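PDB 5KOL: uncharacterized protein from Escherichia coli O157:H7, which belongs to the CinA/PncC family but probably lacks nicotinamide-nucleotide amidohydrolase activity, its actual role remaining unknown. Local coordinates for residues T131-W136 / T144-F149. Numbering follows the deposited sequence.
Sequences TVWFAW and TAVMHF
Trp133 and Val146 face each other at a non-hydrogen-bonded pair of an antiparallel beta hairpin, which forms one edge of the mixed sheet of this CinA-family domain, with strand 141-148 outermost in the chain. The indole is laid across the neighbouring strand by a chi1 of -87°, which sets CG beside its own backbone N, and Val146 CB sits almost centrally over one face of the six-membered ring, 3.4 Å from its centroid, a CH-pi contact. Thr131 lies on the same face of the sheet as Trp133 and Val146: its CG2 touches Val146 CG2, while helix 92-106 packs against Trp133 and Ala135.

The other face, largely aromatic, lies against helix 153-171. Phe134 and Phe149 approach from opposite directions and meet rim to rim, Phe134 CZ to Phe149 CE2 at 3.8 Å, and Phe149 also offers its edge to Val132 CG2. Met147 lays its CG against Phe134 CE1, and the bends beyond, at chi2 and chi3, lead its end away from the partner strand. Further along, the indole of Trp136 meets the methyl of Ala145 at its edge, and its NE1 is bound by Ala164 O.

Two hydrogen-bonded pairs, Val132 with Met147 and Phe134 with Ala145, join the backbones; Phe134 N reaches Ala145 O at 2.8 Å. At the far end Thr131 OG1, also hydrogen-bonded with Pro128 O, accepts a hydrogen bond from His148 ND1 at 3.1 Å and lies 15° out of the imidazole plane.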
loop_
_atom_site.group_PDB
_atom_site.type_symbol
_atom_site.label_atom_id
_atom_site.label_comp_id
_atom_site.label_asym_id
_atom_site.label_seq_id
_atom_site.Cartn_x
_atom_site.Cartn_y
_atom_site.Cartn_z
ATOM N N THR A 131 2.262 15.105 14.472
ATOM C CA THR A 131 1.325 14.301 15.247
ATOM C C THR A 131 0.845 13.109 14.425
ATOM O O THR A 131 0.289 13.289 13.335
ATOM C CB THR A 131 0.110 15.142 15.634
ATOM O OG1 THR A 131 0.539 16.357 16.245
ATOM C CG2 THR A 131 -0.799 14.357 16.593
ATOM N N VAL A 132 1.001 11.900 14.960
ATOM C CA VAL A 132 0.542 10.688 14.289
ATOM C C VAL A 132 -0.232 9.827 15.285
ATOM O O VAL A 132 0.274 9.506 16.369
ATOM C CB VAL A 132 1.707 9.884 13.674
ATOM C CG1 VAL A 132 1.153 8.696 12.884
ATOM C CG2 VAL A 132 2.547 10.767 12.769
ATOM N N TRP A 133 -1.456 9.454 14.914
ATOM C CA TRP A 133 -2.255 8.518 15.697
ATOM C C TRP A 133 -2.088 7.097 15.180
ATOM O O TRP A 133 -2.039 6.868 13.974
ATOM C CB TRP A 133 -3.722 8.907 15.647
ATOM C CG TRP A 133 -4.098 9.889 16.704
ATOM C CD1 TRP A 133 -4.245 11.234 16.557
ATOM C CD2 TRP A 133 -4.358 9.600 18.087
ATOM N NE1 TRP A 133 -4.598 11.805 17.760
ATOM C CE2 TRP A 133 -4.670 10.823 18.716
ATOM C CE3 TRP A 133 -4.355 8.424 18.853
ATOM C CZ2 TRP A 133 -4.982 10.911 20.088
ATOM C CZ3 TRP A 133 -4.671 8.510 20.219
ATOM C CH2 TRP A 133 -4.976 9.746 20.818
ATOM N N PHE A 134 -2.029 6.139 16.096
ATOM C CA PHE A 134 -1.837 4.743 15.737
ATOM C C PHE A 134 -2.933 3.909 16.370
ATOM O O PHE A 134 -3.431 4.249 17.440
ATOM C CB PHE A 134 -0.483 4.222 16.228
ATOM C CG PHE A 134 0.709 4.975 15.692
ATOM C CD1 PHE A 134 1.130 6.150 16.289
ATOM C CD2 PHE A 134 1.441 4.464 14.636
ATOM C CE1 PHE A 134 2.247 6.842 15.806
ATOM C CE2 PHE A 134 2.568 5.136 14.143
ATOM C CZ PHE A 134 2.969 6.326 14.732
ATOM N N ALA A 135 -3.281 2.790 15.737
ATOM C CA ALA A 135 -4.169 1.827 16.382
ATOM C C ALA A 135 -3.728 0.412 16.032
ATOM O O ALA A 135 -3.198 0.161 14.940
ATOM C CB ALA A 135 -5.653 2.054 15.983
ATOM N N TRP A 136 -3.938 -0.512 16.976
ATOM C CA TRP A 136 -3.661 -1.931 16.776
ATOM C C TRP A 136 -4.837 -2.766 17.261
ATOM O O TRP A 136 -5.369 -2.518 18.343
ATOM C CB TRP A 136 -2.409 -2.388 17.540
ATOM C CG TRP A 136 -1.175 -1.561 17.250
ATOM C CD1 TRP A 136 -0.176 -1.860 16.380
ATOM C CD2 TRP A 136 -0.830 -0.302 17.847
ATOM N NE1 TRP A 136 0.781 -0.860 16.386
ATOM C CE2 TRP A 136 0.401 0.104 17.286
ATOM C CE3 TRP A 136 -1.430 0.506 18.825
ATOM C CZ2 TRP A 136 1.028 1.290 17.649
ATOM C CZ3 TRP A 136 -0.808 1.688 19.183
ATOM C CH2 TRP A 136 0.408 2.070 18.597
ATOM N N THR A 144 -4.804 2.132 21.009
ATOM C CA THR A 144 -4.398 3.348 20.309
ATOM C C THR A 144 -3.245 4.002 21.064
ATOM O O THR A 144 -3.054 3.783 22.264
ATOM C CB THR A 144 -5.550 4.368 20.167
ATOM O OG1 THR A 144 -5.937 4.823 21.468
ATOM C CG2 THR A 144 -6.794 3.730 19.510
ATOM N N ALA A 145 -2.479 4.815 20.338
ATOM C CA ALA A 145 -1.438 5.660 20.909
ATOM C C ALA A 145 -1.235 6.856 19.984
ATOM O O ALA A 145 -1.394 6.742 18.774
ATOM C CB ALA A 145 -0.119 4.892 21.088
ATOM N N VAL A 146 -0.885 8.000 20.558
ATOM C CA VAL A 146 -0.509 9.164 19.766
ATOM C C VAL A 146 0.960 9.488 20.020
ATOM O O VAL A 146 1.489 9.251 21.114
ATOM C CB VAL A 146 -1.413 10.380 20.069
ATOM C CG1 VAL A 146 -1.395 10.716 21.564
ATOM C CG2 VAL A 146 -1.005 11.597 19.223
ATOM N N MET A 147 1.623 10.014 18.984
ATOM C CA MET A 147 3.025 10.416 19.040
ATOM C C MET A 147 3.210 11.774 18.375
ATOM O O MET A 147 2.464 12.142 17.464
ATOM C CB MET A 147 3.919 9.386 18.343
ATOM C CG MET A 147 3.933 8.022 19.015
ATOM S SD MET A 147 4.765 8.112 20.611
ATOM C CE MET A 147 6.467 8.409 20.123
ATOM N N HIS A 148 4.229 12.511 18.822
ATOM C CA HIS A 148 4.598 13.799 18.232
ATOM C C HIS A 148 6.054 13.714 17.797
ATOM O O HIS A 148 6.959 13.845 18.624
ATOM C CB HIS A 148 4.375 14.931 19.223
ATOM C CG HIS A 148 2.958 15.029 19.695
ATOM N ND1 HIS A 148 1.965 15.624 18.946
ATOM C CD2 HIS A 148 2.364 14.588 20.827
ATOM C CE1 HIS A 148 0.820 15.559 19.604
ATOM N NE2 HIS A 148 1.032 14.935 20.748
ATOM N N PHE A 149 6.281 13.481 16.505
ATOM C CA PHE A 149 7.626 13.254 15.996
ATOM C C PHE A 149 8.243 14.562 15.521
ATOM O O PHE A 149 7.570 15.381 14.887
ATOM C CB PHE A 149 7.611 12.242 14.847
ATOM C CG PHE A 149 7.143 10.858 15.247
ATOM C CD1 PHE A 149 7.895 10.076 16.129
ATOM C CD2 PHE A 149 5.966 10.331 14.721
ATOM C CE1 PHE A 149 7.469 8.800 16.484
ATOM C CE2 PHE A 149 5.528 9.059 15.078
ATOM C CZ PHE A 149 6.295 8.286 15.947
#